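Local coordinates for protein adhesin (Streptococcus sanguinis SK1 = NCTC 7863, PDB 6VT2) that probably mediates bacterial adhesion by binding host sialoglycans through two tandem Siglec-like modules, each followed by a Rib-like domain, at residues E129-Q134 with P164-T169. Residues are numbered along the deposited sequence; the frame is centred on the assembly and turned at random.
Sequences EKYTPQ and PNLPAT. With CA (calcium ion), chain I.
Tyr131 and Leu166 mark the nearest approach of two irregular loop segments, 129-134 and 164-169, their CA atoms 6.6 Å apart, and no hydrogen bond crosses between them. Side chains make most of the contact, chiefly by apolar packing around the Tyr131 ring. The Pro167 ring comes from the opposite direction and lays CD over one face, 3.6 Å from the ring centroid and 8° off the normal, which meets the criterion for a CH-pi interaction. Pro167 CG sits further toward the hydroxyl end, 3.5 Å from Tyr131 CE2. On the other face lies the aliphatic chain of Lys130, with CG 3.8 Å above the plane, so the phenol is sandwiched between methylene groups. Extended side-chain torsions carry Lys130 along the ring until NZ donates a 3.1 Å hydrogen bond to Tyr131 OH. Glu20 engages both groups, by a salt bridge to Lys130 NZ and a hydrogen bond to Tyr131 OH, which further restrains the phenol's position.

With CG anti to the carbonyl carbon (chi1 -67°), Leu166 carries its branches toward 129-134: CD2 lies 3.6 Å from Tyr131 CB, whereas CD1 reaches toward Pro133 CB at 4.2 Å. Tyr184 and Ile182 adjoin Leu166 and Pro133, extending this apolar patch.

The backbone of Tyr131 serves a different partner, its O binding calcium at 2.4 Å alongside Thr128 O, Asp190 OD2 and three waters. One residue thus joins the loop after helix 149-162 to a calcium site that, with Glu20 also reaching Tyr131, is consistent with a Siglec-like to atypical Rib domain linkage.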
loop_
_atom_site.group_PDB
_atom_site.type_symbol
_atom_site.label_atom_id
_atom_site.label_comp_id
_atom_site.label_asym_id
_atom_site.label_seq_id
_atom_site.Cartn_x
_atom_site.Cartn_y
_atom_site.Cartn_z
ATOM N N GLU A 129 -24.889 -17.903 -4.028
ATOM C CA GLU A 129 -24.338 -19.108 -3.422
ATOM C C GLU A 129 -22.933 -19.402 -3.906
ATOM O O GLU A 129 -22.194 -20.157 -3.262
ATOM C CB GLU A 129 -25.270 -20.284 -3.696
ATOM C CG GLU A 129 -26.505 -20.181 -2.856
ATOM C CD GLU A 129 -27.399 -21.378 -2.995
ATOM O OE1 GLU A 129 -27.104 -22.261 -3.828
ATOM O OE2 GLU A 129 -28.391 -21.430 -2.274
ATOM N N LYS A 130 -22.554 -18.864 -5.045
ATOM C CA LYS A 130 -21.203 -19.018 -5.547
ATOM C C LYS A 130 -20.230 -18.045 -4.894
ATOM O O LYS A 130 -19.079 -18.388 -4.675
ATOM C CB LYS A 130 -21.246 -18.861 -7.074
ATOM C CG LYS A 130 -19.950 -18.853 -7.721
ATOM C CD LYS A 130 -20.143 -18.808 -9.232
ATOM C CE LYS A 130 -18.770 -18.961 -9.923
ATOM N NZ LYS A 130 -18.819 -18.458 -11.325
ATOM N N TYR A 131 -20.666 -16.846 -4.544
ATOM C CA TYR A 131 -19.778 -15.769 -4.129
ATOM C C TYR A 131 -19.942 -15.490 -2.639
ATOM O O TYR A 131 -21.063 -15.402 -2.116
ATOM C CB TYR A 131 -20.067 -14.527 -4.974
ATOM C CG TYR A 131 -19.924 -14.765 -6.438
ATOM C CD1 TYR A 131 -18.664 -15.000 -7.003
ATOM C CD2 TYR A 131 -21.028 -14.797 -7.265
ATOM C CE1 TYR A 131 -18.520 -15.251 -8.366
ATOM C CE2 TYR A 131 -20.897 -15.053 -8.633
ATOM C CZ TYR A 131 -19.620 -15.240 -9.173
ATOM O OH TYR A 131 -19.489 -15.511 -10.517
ATOM N N THR A 132 -18.815 -15.426 -1.947
ATOM C CA THR A 132 -18.785 -15.101 -0.523
ATOM C C THR A 132 -17.884 -13.876 -0.377
ATOM O O THR A 132 -16.644 -13.990 -0.473
ATOM C CB THR A 132 -18.281 -16.265 0.311
ATOM O OG1 THR A 132 -19.125 -17.408 0.091
ATOM C CG2 THR A 132 -18.326 -15.905 1.805
ATOM N N PRO A 133 -18.439 -12.692 -0.152
ATOM C CA PRO A 133 -17.601 -11.484 -0.135
ATOM C C PRO A 133 -16.735 -11.423 1.105
ATOM O O PRO A 133 -17.123 -11.872 2.188
ATOM C CB PRO A 133 -18.602 -10.325 -0.139
ATOM C CG PRO A 133 -19.966 -10.934 -0.374
ATOM C CD PRO A 133 -19.856 -12.394 0.097
ATOM N N GLN A 134 -15.563 -10.827 0.936
ATOM C CA GLN A 134 -14.665 -10.592 2.054
ATOM C C GLN A 134 -14.955 -9.224 2.652
ATOM O O GLN A 134 -15.410 -8.304 1.968
ATOM C CB GLN A 134 -13.207 -10.679 1.606
ATOM C CG GLN A 134 -12.769 -12.106 1.243
ATOM C CD GLN A 134 -11.831 -12.710 2.267
ATOM O OE1 GLN A 134 -11.473 -12.070 3.264
ATOM N NE2 GLN A 134 -11.410 -13.947 2.021
ATOM N N PRO A 164 -11.843 -8.584 -5.366
ATOM C CA PRO A 164 -11.544 -8.546 -6.783
ATOM C C PRO A 164 -12.177 -9.663 -7.632
ATOM O O PRO A 164 -12.318 -9.457 -8.812
ATOM C CB PRO A 164 -10.015 -8.691 -6.747
ATOM C CG PRO A 164 -9.752 -9.524 -5.535
ATOM C CD PRO A 164 -10.686 -8.906 -4.527
ATOM N N ASN A 165 -12.648 -10.740 -7.015
ATOM C CA ASN A 165 -13.177 -11.912 -7.746
ATOM C C ASN A 165 -14.701 -11.900 -7.838
ATOM O O ASN A 165 -15.233 -12.780 -8.498
ATOM C CB ASN A 165 -12.619 -13.174 -7.100
ATOM C CG ASN A 165 -11.106 -13.184 -7.056
ATOM O OD1 ASN A 165 -10.444 -12.619 -7.922
ATOM N ND2 ASN A 165 -10.547 -13.825 -6.047
ATOM N N LEU A 166 -15.398 -10.927 -7.240
ATOM C CA LEU A 166 -16.860 -10.869 -7.424
ATOM C C LEU A 166 -17.153 -10.499 -8.884
ATOM O O LEU A 166 -16.275 -9.941 -9.518
ATOM C CB LEU A 166 -17.472 -9.871 -6.432
ATOM C CG LEU A 166 -17.412 -10.239 -4.947
ATOM C CD1 LEU A 166 -18.118 -9.186 -4.109
ATOM C CD2 LEU A 166 -18.035 -11.586 -4.670
ATOM N N PRO A 167 -18.339 -10.811 -9.454
ATOM C CA PRO A 167 -18.666 -10.353 -10.801
ATOM C C PRO A 167 -18.435 -8.837 -10.969
ATOM O O PRO A 167 -18.623 -8.113 -10.071
ATOM C CB PRO A 167 -20.136 -10.713 -11.002
ATOM C CG PRO A 167 -20.406 -11.820 -10.009
ATOM C CD PRO A 167 -19.415 -11.626 -8.882
ATOM N N ALA A 168 -17.978 -8.385 -12.126
ATOM C CA ALA A 168 -17.767 -6.952 -12.413
ATOM C C ALA A 168 -19.112 -6.281 -12.579
ATOM O O ALA A 168 -19.201 -5.079 -12.411
ATOM C CB ALA A 168 -16.957 -6.823 -13.683
ATOM N N THR A 169 -20.116 -7.072 -12.888
ATOM C CA THR A 169 -21.482 -6.545 -13.058
ATOM C C THR A 169 -22.155 -6.374 -11.680
ATOM O O THR A 169 -23.289 -5.968 -11.663
ATOM C CB THR A 169 -22.185 -7.467 -14.057
ATOM O OG1 THR A 169 -21.488 -8.703 -13.941
ATOM C CG2 THR A 169 -22.019 -6.987 -15.478
HETATM CA CA CA I . -23.145 -15.239 -0.941
HETATM O O HOH W 1 -22.353 -17.392 -0.436
HETATM O O HOH W 2 -24.800 -16.300 0.330
HETATM O O HOH W 3 -21.943 -15.180 1.197
#